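Local coordinates for protein pyridoxamine 5'-phosphate oxidase-related, FMN-binding (Mycobacterium smegmatis, PDB 3F7E) that probably binds the deazaflavin coenzyme F420 and uses it in its reduced form to reduce carbon-carbon double bonds, aflatoxins among the likely substrates, at residues 12-17 against 68-73; 2-7 against 124-129; 23-28 against 54-59; 59-64 against 80-85. All blocks are in the same frame, centred on the assembly; numbering follows the deposited sequence.

Contact 1. Residues 12-17 against 68-73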
loop_
_atom_site.group_PDB
_atom_site.type_symbol
_atom_site.label_atom_id
_atom_site.label_comp_id
_atom_site.label_asym_id
_atom_site.label_seq_id
_atom_site.Cartn_x
_atom_site.Cartn_y
_atom_site.Cartn_z
ATOM N N LEU A 12 2.285 6.795 13.098
ATOM C CA LEU A 12 2.106 7.953 12.234
ATOM C C LEU A 12 3.094 9.057 12.535
ATOM O O LEU A 12 3.268 9.955 11.721
ATOM C CB LEU A 12 0.690 8.494 12.352
ATOM C CG LEU A 12 -0.406 7.518 11.932
ATOM C CD1 LEU A 12 -1.767 8.179 12.132
ATOM C CD2 LEU A 12 -0.253 7.073 10.460
ATOM N N GLU A 13 3.710 9.020 13.728
ATOM C CA GLU A 13 4.720 10.024 14.084
ATOM C C GLU A 13 6.128 9.714 13.586
ATOM O O GLU A 13 7.041 10.545 13.651
ATOM C CB GLU A 13 4.728 10.226 15.608
ATOM C CG GLU A 13 3.431 10.915 16.073
ATOM C CD GLU A 13 3.351 11.127 17.582
ATOM O OE1 GLU A 13 4.218 10.630 18.307
ATOM O OE2 GLU A 13 2.405 11.792 18.051
ATOM N N ARG A 14 6.304 8.495 13.106
ATOM C CA ARG A 14 7.604 8.024 12.661
ATOM C C ARG A 14 7.827 8.277 11.169
ATOM O O ARG A 14 6.856 8.302 10.382
ATOM C CB ARG A 14 7.748 6.531 12.967
ATOM C CG ARG A 14 7.837 6.265 14.480
ATOM C CD ARG A 14 7.729 4.799 14.821
ATOM N NE ARG A 14 8.819 4.004 14.252
ATOM C CZ ARG A 14 8.891 2.672 14.298
ATOM N NH1 ARG A 14 9.913 2.024 13.728
ATOM N NH2 ARG A 14 7.937 1.977 14.911
ATOM N N PRO A 15 9.111 8.439 10.765
ATOM C CA PRO A 15 9.437 8.625 9.336
ATOM C C PRO A 15 9.429 7.285 8.584
ATOM O O PRO A 15 10.486 6.790 8.132
ATOM C CB PRO A 15 10.832 9.273 9.386
ATOM C CG PRO A 15 11.458 8.715 10.653
ATOM C CD PRO A 15 10.306 8.543 11.642
ATOM N N LEU A 16 8.228 6.718 8.454
ATOM C CA LEU A 16 8.028 5.467 7.746
ATOM C C LEU A 16 7.307 5.738 6.430
ATOM O O LEU A 16 6.547 6.700 6.315
ATOM C CB LEU A 16 7.174 4.509 8.585
ATOM C CG LEU A 16 7.762 4.154 9.962
ATOM C CD1 LEU A 16 6.760 3.259 10.723
ATOM C CD2 LEU A 16 9.140 3.498 9.834
ATOM N N TYR A 17 7.498 4.882 5.429
ATOM C CA TYR A 17 6.688 5.022 4.224
ATOM C C TYR A 17 5.244 4.632 4.466
ATOM O O TYR A 17 4.940 3.666 5.164
ATOM C CB TYR A 17 7.253 4.170 3.096
ATOM C CG TYR A 17 8.481 4.766 2.485
ATOM C CD1 TYR A 17 9.750 4.378 2.929
ATOM C CD2 TYR A 17 8.380 5.708 1.459
ATOM C CE1 TYR A 17 10.886 4.914 2.369
ATOM C CE2 TYR A 17 9.512 6.263 0.884
ATOM C CZ TYR A 17 10.764 5.868 1.357
ATOM O OH TYR A 17 11.906 6.392 0.792
ATOM N N ILE A 68 3.515 -0.005 8.043
ATOM C CA ILE A 68 3.906 -1.157 8.832
ATOM C C ILE A 68 5.189 -0.867 9.583
ATOM O O ILE A 68 6.077 -0.176 9.078
ATOM C CB ILE A 68 3.998 -2.446 7.950
ATOM C CG1 ILE A 68 4.132 -3.716 8.799
ATOM C CG2 ILE A 68 5.124 -2.344 6.903
ATOM C CD1 ILE A 68 3.894 -4.995 8.001
ATOM N N ASP A 69 5.287 -1.363 10.814
ATOM C CA ASP A 69 6.531 -1.240 11.560
ATOM C C ASP A 69 7.611 -2.017 10.774
ATOM O O ASP A 69 7.375 -3.157 10.375
ATOM C CB ASP A 69 6.319 -1.791 12.975
ATOM C CG ASP A 69 7.535 -1.621 13.867
ATOM O OD1 ASP A 69 7.468 -0.849 14.840
ATOM O OD2 ASP A 69 8.566 -2.259 13.558
ATOM N N PRO A 70 8.775 -1.384 10.528
ATOM C CA PRO A 70 9.773 -2.029 9.656
ATOM C C PRO A 70 10.455 -3.248 10.264
ATOM O O PRO A 70 11.061 -4.050 9.538
ATOM C CB PRO A 70 10.795 -0.913 9.411
ATOM C CG PRO A 70 10.652 -0.009 10.637
ATOM C CD PRO A 70 9.186 -0.022 10.931
ATOM N N ASP A 71 10.349 -3.404 11.580
ATOM C CA ASP A 71 11.067 -4.456 12.304
ATOM C C ASP A 71 10.151 -5.513 12.909
ATOM O O ASP A 71 10.567 -6.663 13.123
ATOM C CB ASP A 71 11.989 -3.820 13.354
ATOM C CG ASP A 71 12.845 -2.697 12.753
ATOM O OD1 ASP A 71 13.492 -2.947 11.728
ATOM O OD2 ASP A 71 12.844 -1.550 13.264
ATOM N N ASN A 72 8.916 -5.123 13.215
ATOM C CA ASN A 72 7.896 -6.106 13.611
ATOM C C ASN A 72 6.646 -5.995 12.775
ATOM O O ASN A 72 5.806 -5.117 13.040
ATOM C CB ASN A 72 7.466 -5.976 15.055
ATOM C CG ASN A 72 6.335 -6.960 15.416
ATOM O OD1 ASN A 72 6.001 -7.900 14.650
ATOM N ND2 ASN A 72 5.730 -6.745 16.540
ATOM N N PRO A 73 6.496 -6.896 11.795
ATOM C CA PRO A 73 5.394 -6.757 10.841
ATOM C C PRO A 73 4.004 -6.993 11.437
ATOM O O PRO A 73 2.996 -6.672 10.803
ATOM C CB PRO A 73 5.705 -7.816 9.781
ATOM C CG PRO A 73 6.607 -8.785 10.442
ATOM C CD PRO A 73 7.354 -8.058 11.500
HETATM O O HOH W 1 10.584 -0.628 14.578
HETATM O O HOH W 2 5.429 1.118 5.975
#

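Contact 2. Residues 2-7 against 124-129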
loop_
_atom_site.group_PDB
_atom_site.type_symbol
_atom_site.label_atom_id
_atom_site.label_comp_id
_atom_site.label_asym_id
_atom_site.label_seq_id
_atom_site.Cartn_x
_atom_site.Cartn_y
_atom_site.Cartn_z
ATOM N N VAL A 2 -12.325 11.047 14.129
ATOM C CA VAL A 2 -12.103 9.593 14.360
ATOM C C VAL A 2 -10.808 9.383 15.146
ATOM O O VAL A 2 -9.748 9.856 14.744
ATOM C CB VAL A 2 -12.035 8.825 13.020
ATOM C CG1 VAL A 2 -10.877 9.311 12.183
ATOM C CG2 VAL A 2 -11.930 7.324 13.260
ATOM N N ALA A 3 -10.887 8.670 16.262
ATOM C CA ALA A 3 -9.707 8.504 17.115
ATOM C C ALA A 3 -8.752 7.418 16.600
ATOM O O ALA A 3 -9.221 6.354 16.188
ATOM C CB ALA A 3 -10.136 8.218 18.546
ATOM N N VAL A 4 -7.435 7.706 16.606
ATOM C CA VAL A 4 -6.355 6.688 16.407
ATOM C C VAL A 4 -6.629 5.668 17.511
ATOM O O VAL A 4 -6.625 6.049 18.686
ATOM C CB VAL A 4 -4.960 7.304 16.382
ATOM C CG1 VAL A 4 -3.966 6.277 15.878
ATOM C CG2 VAL A 4 -4.950 8.511 15.449
ATOM N N PRO A 5 -6.612 4.365 17.206
ATOM C CA PRO A 5 -6.325 3.344 18.223
ATOM C C PRO A 5 -5.148 3.438 19.162
ATOM O O PRO A 5 -4.117 3.953 18.773
ATOM C CB PRO A 5 -6.158 2.037 17.406
ATOM C CG PRO A 5 -6.647 2.323 16.044
ATOM C CD PRO A 5 -6.621 3.801 15.847
ATOM N N GLU A 6 -5.321 2.994 20.412
ATOM C CA GLU A 6 -4.908 3.756 21.571
ATOM C C GLU A 6 -3.494 3.161 21.459
ATOM O O GLU A 6 -3.344 1.940 21.310
ATOM C CB GLU A 6 -5.616 3.197 22.825
ATOM C CG GLU A 6 -5.186 3.719 24.215
ATOM C CD GLU A 6 -6.123 3.208 25.340
ATOM O OE1 GLU A 6 -6.245 3.868 26.399
ATOM O OE2 GLU A 6 -6.756 2.143 25.167
ATOM N N GLY A 7 -2.473 4.001 21.434
ATOM C CA GLY A 7 -1.099 3.506 21.324
ATOM C C GLY A 7 -0.532 3.183 19.943
ATOM O O GLY A 7 0.569 2.622 19.861
ATOM N N THR A 124 -11.095 8.679 8.159
ATOM C CA THR A 124 -12.465 8.218 8.424
ATOM C C THR A 124 -12.480 6.896 9.179
ATOM O O THR A 124 -13.493 6.556 9.780
ATOM C CB THR A 124 -13.257 8.040 7.117
ATOM O OG1 THR A 124 -12.521 7.154 6.279
ATOM C CG2 THR A 124 -13.507 9.376 6.418
ATOM N N ALA A 125 -11.370 6.156 9.180
ATOM C CA ALA A 125 -11.319 4.850 9.841
ATOM C C ALA A 125 -9.863 4.434 10.049
ATOM O O ALA A 125 -8.982 4.792 9.263
ATOM C CB ALA A 125 -12.060 3.768 9.018
ATOM N N PHE A 126 -9.654 3.662 11.112
ATOM C CA PHE A 126 -8.375 3.041 11.420
ATOM C C PHE A 126 -8.562 1.555 11.688
ATOM O O PHE A 126 -9.540 1.148 12.313
ATOM C CB PHE A 126 -7.756 3.651 12.680
ATOM C CG PHE A 126 -7.436 5.101 12.562
ATOM C CD1 PHE A 126 -8.349 6.070 12.964
ATOM C CD2 PHE A 126 -6.210 5.508 12.036
ATOM C CE1 PHE A 126 -8.041 7.415 12.878
ATOM C CE2 PHE A 126 -5.890 6.880 11.929
ATOM C CZ PHE A 126 -6.823 7.828 12.361
ATOM N N SER A 127 -7.576 0.749 11.282
ATOM C CA SER A 127 -7.539 -0.660 11.665
ATOM C C SER A 127 -6.101 -1.096 11.904
ATOM O O SER A 127 -5.209 -0.757 11.147
ATOM C CB SER A 127 -8.130 -1.563 10.574
ATOM O OG SER A 127 -8.112 -2.915 11.014
ATOM N N LYS A 128 -5.906 -1.861 12.974
ATOM C CA LYS A 128 -4.590 -2.403 13.312
ATOM C C LYS A 128 -4.661 -3.916 13.612
ATOM O O LYS A 128 -3.737 -4.504 14.205
ATOM C CB LYS A 128 -3.900 -1.612 14.445
ATOM C CG LYS A 128 -4.744 -1.288 15.710
ATOM C CD LYS A 128 -5.043 -2.525 16.538
ATOM C CE LYS A 128 -5.880 -2.166 17.761
ATOM N NZ LYS A 128 -6.296 -3.371 18.569
ATOM N N GLN A 129 -5.758 -4.543 13.193
ATOM C CA GLN A 129 -5.932 -5.997 13.324
ATOM C C GLN A 129 -6.773 -6.596 12.196
ATOM O O GLN A 129 -7.407 -5.881 11.423
ATOM C CB GLN A 129 -6.526 -6.363 14.685
ATOM C CG GLN A 129 -7.955 -5.879 14.925
ATOM C CD GLN A 129 -8.387 -6.024 16.373
ATOM O OE1 GLN A 129 -9.580 -6.082 16.675
ATOM N NE2 GLN A 129 -7.417 -6.080 17.277
#

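Contact 3. Residues 23-28 against 54-59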
loop_
_atom_site.group_PDB
_atom_site.type_symbol
_atom_site.label_atom_id
_atom_site.label_comp_id
_atom_site.label_asym_id
_atom_site.label_seq_id
_atom_site.Cartn_x
_atom_site.Cartn_y
_atom_site.Cartn_z
ATOM N N VAL A 23 -8.302 5.289 -6.252
ATOM C CA VAL A 23 -9.057 4.512 -7.230
ATOM C C VAL A 23 -9.132 5.331 -8.506
ATOM O O VAL A 23 -9.433 6.534 -8.463
ATOM C CB VAL A 23 -10.491 4.144 -6.723
ATOM C CG1 VAL A 23 -11.151 3.178 -7.658
ATOM C CG2 VAL A 23 -10.449 3.526 -5.354
ATOM N N ARG A 24 -8.872 4.660 -9.629
ATOM C CA ARG A 24 -9.020 5.303 -10.927
ATOM C C ARG A 24 -10.507 5.467 -11.312
ATOM O O ARG A 24 -11.370 4.773 -10.809
ATOM C CB ARG A 24 -8.317 4.470 -11.986
ATOM C CG ARG A 24 -6.831 4.284 -11.732
ATOM C CD ARG A 24 -6.159 3.347 -12.750
ATOM N NE ARG A 24 -4.706 3.387 -12.601
ATOM C CZ ARG A 24 -3.872 3.993 -13.449
ATOM N NH1 ARG A 24 -4.337 4.617 -14.529
ATOM N NH2 ARG A 24 -2.565 3.980 -13.212
ATOM N N PRO A 25 -10.820 6.402 -12.232
ATOM C CA PRO A 25 -12.190 6.527 -12.738
ATOM C C PRO A 25 -12.789 5.236 -13.290
ATOM O O PRO A 25 -14.009 5.085 -13.249
ATOM C CB PRO A 25 -12.061 7.587 -13.841
ATOM C CG PRO A 25 -10.942 8.458 -13.353
ATOM C CD PRO A 25 -9.945 7.448 -12.784
ATOM N N ASP A 26 -11.960 4.306 -13.767
ATOM C CA ASP A 26 -12.453 3.008 -14.261
ATOM C C ASP A 26 -12.726 1.988 -13.137
ATOM O O ASP A 26 -13.093 0.838 -13.401
ATOM C CB ASP A 26 -11.520 2.438 -15.347
ATOM C CG ASP A 26 -10.213 1.884 -14.797
ATOM O OD1 ASP A 26 -9.422 1.337 -15.583
ATOM O OD2 ASP A 26 -9.949 1.987 -13.586
ATOM N N GLY A 27 -12.528 2.403 -11.888
ATOM C CA GLY A 27 -12.862 1.562 -10.771
ATOM C C GLY A 27 -11.752 0.617 -10.343
ATOM O O GLY A 27 -11.995 -0.225 -9.508
ATOM N N THR A 28 -10.559 0.729 -10.931
ATOM C CA THR A 28 -9.439 -0.122 -10.503
ATOM C C THR A 28 -8.468 0.670 -9.609
ATOM O O THR A 28 -8.373 1.873 -9.740
ATOM C CB THR A 28 -8.698 -0.734 -11.709
ATOM O OG1 THR A 28 -8.035 0.291 -12.454
ATOM C CG2 THR A 28 -9.669 -1.488 -12.658
ATOM N N TYR A 54 -3.025 12.207 -8.889
ATOM C CA TYR A 54 -3.792 13.434 -8.723
ATOM C C TYR A 54 -5.146 13.384 -9.416
ATOM O O TYR A 54 -6.171 13.728 -8.820
ATOM C CB TYR A 54 -2.975 14.638 -9.212
ATOM C CG TYR A 54 -3.700 15.961 -9.254
ATOM C CD1 TYR A 54 -3.755 16.773 -8.136
ATOM C CD2 TYR A 54 -4.304 16.407 -10.420
ATOM C CE1 TYR A 54 -4.416 18.009 -8.180
ATOM C CE2 TYR A 54 -4.956 17.618 -10.484
ATOM C CZ TYR A 54 -5.014 18.418 -9.361
ATOM O OH TYR A 54 -5.665 19.620 -9.443
ATOM N N ARG A 55 -5.153 12.946 -10.675
ATOM C CA ARG A 55 -6.423 12.792 -11.381
ATOM C C ARG A 55 -7.382 11.847 -10.661
ATOM O O ARG A 55 -8.585 12.091 -10.614
ATOM C CB ARG A 55 -6.187 12.333 -12.812
ATOM C CG ARG A 55 -5.443 13.349 -13.616
ATOM C CD ARG A 55 -5.360 13.004 -15.111
ATOM N NE ARG A 55 -4.487 11.869 -15.428
ATOM C CZ ARG A 55 -3.167 11.941 -15.623
ATOM N NH1 ARG A 55 -2.494 10.843 -15.952
ATOM N NH2 ARG A 55 -2.514 13.098 -15.507
ATOM N N ASN A 56 -6.837 10.790 -10.052
ATOM C CA ASN A 56 -7.688 9.848 -9.321
ATOM C C ASN A 56 -8.431 10.580 -8.198
ATOM O O ASN A 56 -9.660 10.423 -8.023
ATOM C CB ASN A 56 -6.870 8.710 -8.701
ATOM C CG ASN A 56 -6.266 7.780 -9.730
ATOM O OD1 ASN A 56 -6.624 7.814 -10.910
ATOM N ND2 ASN A 56 -5.359 6.931 -9.268
ATOM N N ILE A 57 -7.706 11.371 -7.412
ATOM C CA ILE A 57 -8.294 12.011 -6.228
ATOM C C ILE A 57 -9.239 13.149 -6.615
ATOM O O ILE A 57 -10.193 13.400 -5.880
ATOM C CB ILE A 57 -7.221 12.439 -5.195
ATOM C CG1 ILE A 57 -6.210 13.381 -5.752
ATOM C CG2 ILE A 57 -6.513 11.241 -4.618
ATOM C CD1 ILE A 57 -5.467 14.175 -4.657
ATOM N N LYS A 58 -9.002 13.794 -7.759
ATOM C CA LYS A 58 -9.939 14.808 -8.227
ATOM C C LYS A 58 -11.291 14.196 -8.568
ATOM O O LYS A 58 -12.324 14.855 -8.394
ATOM C CB LYS A 58 -9.394 15.586 -9.427
ATOM C CG LYS A 58 -8.146 16.404 -9.116
ATOM C CD LYS A 58 -8.405 17.495 -8.079
ATOM C CE LYS A 58 -9.267 18.584 -8.660
ATOM N NZ LYS A 58 -8.508 19.330 -9.714
ATOM N N ALA A 59 -11.314 12.939 -9.039
ATOM C CA ALA A 59 -12.582 12.271 -9.386
ATOM C C ALA A 59 -13.175 11.436 -8.248
ATOM O O ALA A 59 -14.394 11.225 -8.215
ATOM C CB ALA A 59 -12.396 11.422 -10.643
HETATM O O HOH W 3 -10.914 8.446 -9.622
#

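Contact 4. Residues 59-64 against 80-85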
loop_
_atom_site.group_PDB
_atom_site.type_symbol
_atom_site.label_atom_id
_atom_site.label_comp_id
_atom_site.label_asym_id
_atom_site.label_seq_id
_atom_site.Cartn_x
_atom_site.Cartn_y
_atom_site.Cartn_z
ATOM N N ALA A 59 -11.314 12.939 -9.039
ATOM C CA ALA A 59 -12.582 12.271 -9.386
ATOM C C ALA A 59 -13.175 11.436 -8.248
ATOM O O ALA A 59 -14.394 11.225 -8.215
ATOM C CB ALA A 59 -12.396 11.422 -10.643
ATOM N N ASN A 60 -12.337 10.987 -7.308
ATOM C CA ASN A 60 -12.806 10.174 -6.201
ATOM C C ASN A 60 -11.897 10.517 -5.025
ATOM O O ASN A 60 -10.755 10.109 -5.000
ATOM C CB ASN A 60 -12.709 8.689 -6.545
ATOM C CG ASN A 60 -13.235 7.808 -5.449
ATOM O OD1 ASN A 60 -13.336 8.211 -4.281
ATOM N ND2 ASN A 60 -13.579 6.569 -5.817
ATOM N N PRO A 61 -12.391 11.281 -4.047
ATOM C CA PRO A 61 -11.526 11.744 -2.946
ATOM C C PRO A 61 -11.203 10.679 -1.890
ATOM O O PRO A 61 -10.464 10.974 -0.943
ATOM C CB PRO A 61 -12.328 12.904 -2.341
ATOM C CG PRO A 61 -13.726 12.507 -2.581
ATOM C CD PRO A 61 -13.746 11.846 -3.934
ATOM N N ALA A 62 -11.741 9.473 -2.019
ATOM C CA ALA A 62 -11.520 8.452 -1.001
ATOM C C ALA A 62 -10.173 7.770 -1.200
ATOM O O ALA A 62 -9.855 7.303 -2.301
ATOM C CB ALA A 62 -12.640 7.437 -0.994
ATOM N N VAL A 63 -9.404 7.670 -0.127
ATOM C CA VAL A 63 -8.077 7.090 -0.162
ATOM C C VAL A 63 -7.887 6.128 1.021
ATOM O O VAL A 63 -8.692 6.095 1.967
ATOM C CB VAL A 63 -6.967 8.173 -0.136
ATOM C CG1 VAL A 63 -7.142 9.118 -1.295
ATOM C CG2 VAL A 63 -6.900 8.923 1.216
ATOM N N ALA A 64 -6.799 5.363 0.985
ATOM C CA ALA A 64 -6.434 4.503 2.111
ATOM C C ALA A 64 -4.915 4.446 2.180
ATOM O O ALA A 64 -4.263 4.443 1.154
ATOM C CB ALA A 64 -7.027 3.098 1.945
ATOM N N ARG A 80 -8.111 4.731 6.488
ATOM C CA ARG A 80 -8.959 5.154 5.351
ATOM C C ARG A 80 -9.339 6.614 5.581
ATOM O O ARG A 80 -9.405 7.062 6.734
ATOM C CB ARG A 80 -10.182 4.254 5.225
ATOM C CG ARG A 80 -9.820 2.837 4.770
ATOM C CD ARG A 80 -10.813 1.807 5.281
ATOM N NE ARG A 80 -12.157 2.140 4.842
ATOM C CZ ARG A 80 -13.261 1.866 5.541
ATOM N NH1 ARG A 80 -14.441 2.246 5.058
ATOM N NH2 ARG A 80 -13.199 1.232 6.734
ATOM N N GLY A 81 -9.556 7.373 4.517
ATOM C CA GLY A 81 -9.899 8.780 4.727
ATOM C C GLY A 81 -10.338 9.428 3.436
ATOM O O GLY A 81 -10.489 8.766 2.395
ATOM N N LEU A 82 -10.571 10.732 3.527
ATOM C CA LEU A 82 -11.011 11.531 2.394
ATOM C C LEU A 82 -10.079 12.705 2.175
ATOM O O LEU A 82 -9.675 13.391 3.147
ATOM C CB LEU A 82 -12.426 12.069 2.655
ATOM C CG LEU A 82 -13.559 11.034 2.709
ATOM C CD1 LEU A 82 -14.834 11.638 3.254
ATOM C CD2 LEU A 82 -13.827 10.406 1.350
ATOM N N VAL A 83 -9.744 12.978 0.909
ATOM C CA VAL A 83 -9.028 14.208 0.586
ATOM C C VAL A 83 -9.982 15.368 0.829
ATOM O O VAL A 83 -11.078 15.443 0.236
ATOM C CB VAL A 83 -8.557 14.206 -0.884
ATOM C CG1 VAL A 83 -7.964 15.565 -1.262
ATOM C CG2 VAL A 83 -7.563 13.067 -1.104
ATOM N N GLU A 84 -9.574 16.277 1.716
ATOM C CA GLU A 84 -10.415 17.440 2.006
ATOM C C GLU A 84 -9.831 18.768 1.536
ATOM O O GLU A 84 -10.521 19.779 1.538
ATOM C CB GLU A 84 -10.755 17.505 3.489
ATOM C CG GLU A 84 -9.588 17.731 4.373
ATOM C CD GLU A 84 -9.991 17.999 5.850
ATOM O OE1 GLU A 84 -9.159 18.539 6.605
ATOM O OE2 GLU A 84 -11.137 17.696 6.250
ATOM N N ASP A 85 -8.552 18.776 1.164
ATOM C CA ASP A 85 -7.980 20.002 0.587
ATOM C C ASP A 85 -6.823 19.643 -0.332
ATOM O O ASP A 85 -6.174 18.609 -0.130
ATOM C CB ASP A 85 -7.527 20.977 1.696
ATOM C CG ASP A 85 -7.538 22.433 1.255
ATOM O OD1 ASP A 85 -7.855 22.709 0.071
ATOM O OD2 ASP A 85 -7.220 23.298 2.107
#

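Contact 1. Residues 12-17 against 68-73
Arg-14 and Asp-69 are joined by a salt bridge, NH2 of the arginine lying 2.9 Å from OD1 of the aspartate with an N-H...O angle of 160°. The oxygen sits at the edge of the guanidinium, close to its plane, but the arginine reaches OD1 from above the carboxylate plane, the two flat groups being turned 73° against each other. One N-H makes the direct bond. The second arm of the guanidinium works through water 1, which accepts from Arg-14 NH1 at 2.9 Å and donates both to Asp-69 OD2 and to Asp-71 OD2. OD2 of Asp-69 has a further task: it accepts the backbone N-H of Asp-71, an Asx turn, nearly along its C-O axis, and that of Asn-72 at 2.9 Å from above the carboxylate plane. With CG anti to the backbone N (chi1 -176°), the carboxylate is placed to serve the turn with one oxygen and the arginine with the other. Leu-16 lies beneath this polar group, its CD1 over the centre of one guanidinium face and its CD2 3.7 Å from CD of Pro-70. Farther along, water 2 donates to Tyr-17 O and accepts from Ile-68 N, linking the backbones. The carbonyls of Arg-14 and Leu-16 are bound by Arg-101 and Tyr-102, respectively. At this surface site the carboxylate both shapes the loop after strand 62-68 and anchors the segment following helix 9-13, and the adjoining positive charge would be expected to keep Asp-69 ionised.

Contact 2. Residues 2-7 against 124-129
Phe-126 receives the N-terminal segment along the length of its side chain, with Val-2, Ala-3, Val-4 and Pro-5 all touching it. Its CB meets the proline first, 3.4 Å from Pro-5 CD, and CG is scarcely farther from the same atom. Beyond CG the ring runs past the preceding residues. CD1 lies 3.4 Å from the carbonyl oxygen of Ala-3 and also approaches Val-2 CG2, while CE1 meets the other branch of that valine, CG1, at 3.5 Å. At the tip, CZ touches Val-4 CG2 at 3.7 Å, and CE2 lies slightly farther from the same methyl. Over one ring face stands Val-4 CA, 4.0 Å from the ring centroid and 13° off the normal, a CH-pi contact. The ring arrives there because CG is anti to the carbonyl carbon (chi1 -63°), and the side chains of Val-2, Val-4 and Pro-5 run obliquely to it. On the C-terminal side Pro-5 slides past the aliphatic part of Lys-128, CB to CG 4.0 Å. No hydrogen bond joins the two segments, so apolar packing holds the extended N terminus here. The segment runs almost parallel to the end of strand 116-127, ahead of helix 9-13. That strand is paired on its other side with strand 76-88, where Thr-124 and Ala-125 both face Arg-80 in a classic beta bulge and Phe-126 packs on Val-79.

Contact 3. Residues 23-28 against 54-59
Asn-56 projects from helix 52-59 across the start of the turn that follows strand 18-23, its side chain running obliquely to that of Arg-24. CB of the asparagine lies 3.4 Å from the carbonyl oxygen of Val-23, and its OD1 rests 3.5 Å from Arg-24 CA and 3.6 Å from Arg-24 CG. The arginine chain is extended from CG to NE and carries its guanidinium beyond the amide, the two planes 66° apart, so the methylene part does the touching. Pro-25 crosses Asn-56 at about a right angle, with CD near OD1, and its CG meets Ala-59 CB at 4.3 Å. Neither end of the amide bonds across to the turn: OD1 accepts from Gln-52 NE2, one helical turn earlier, and ND2 is hydrogen-bonded to Thr-22 OG1. These two bonds fix the rotation of the amide. The type I turn from Arg-24 to Gly-27 is closed by Gly-27 N to Arg-24 O, and Asp-26 OD2 accepts hydrogen bonds from the backbone N and OG1 of Thr-28. Water 3 donates to Val-23 O (2.7 Å) and to Asn-56 O (2.8 Å). Gln-52 and Thr-22 thus satisfy the amide of buried Asn-56, leaving CB and OD1 to pack on the turn.

Contact 4. Residues 59-64 against 80-85
Pro-61 O accepts the backbone N-H of Val-83 at 2.8 Å, with an N-H...O angle of 171°, and also takes a CA-H...O contact from Leu-82. Two residues on, Val-63 and Gly-81 form a hydrogen-bonded antiparallel pair: Val-63 N donates to Gly-81 O at 3.0 Å, and Gly-81 N returns a bond to Val-63 O. The pairs on either side, Ala-62 with Leu-82 and Ala-64 with Arg-80, are non-hydrogen-bonded, and their CA atoms come within 4.6 and 4.2 Å. Just before the strand, Asn-60 leaves the helix and its OD1 accepts from Ala-62 N (3.0 Å), an Asx turn that leads the chain into pairing. On the face of Ala-62 and Ala-64, CD2 of Leu-82 folds back over Ala-62, 4.0 Å from its CB. Arg-80 lays its CG against Ala-64 CB, then bends at chi3 (57°) and leads its guanidinium away. Val-63 points to the opposite face, where its CG1 meets CG2 of Val-83 at 4.0 Å, the two side chains crossing at about a right angle. Val-83 CG2 is anti to its own carbonyl carbon, which also sets it beside Pro-61 O. The two valines face Ile-57 of helix 52-59 and Val-121 of strand 116-127, whereas the alanine face is met by Thr-28 and Val-31 of the second subunit. The pairing belongs to the hairpin of strands 62-68 and 76-88, flanked in the antiparallel sheet by strands 18-23 and 116-127.

In the fold
From the N terminus, the chain opens contact 2 at once, and that loop closes only with the last strand, so the other three contacts fall within it. Contact 1 opens next, at the end of helix 9-13, and contact 3 opens and closes inside its span, bringing helix 52-59 to the turn after strand 18-23. Contact 4 starts at Ala-59, shared with contact 3, before contact 1 has closed; the two therefore cross, at opposite ends of strand 62-68 and with centres about 22 Å apart. Contacts 3 and 4 pack together through Ile-57, while contact 4 meets contact 2 where strands 76-88 and 116-127 pair. Contacts 1, 3 and 4 also touch the second subunit.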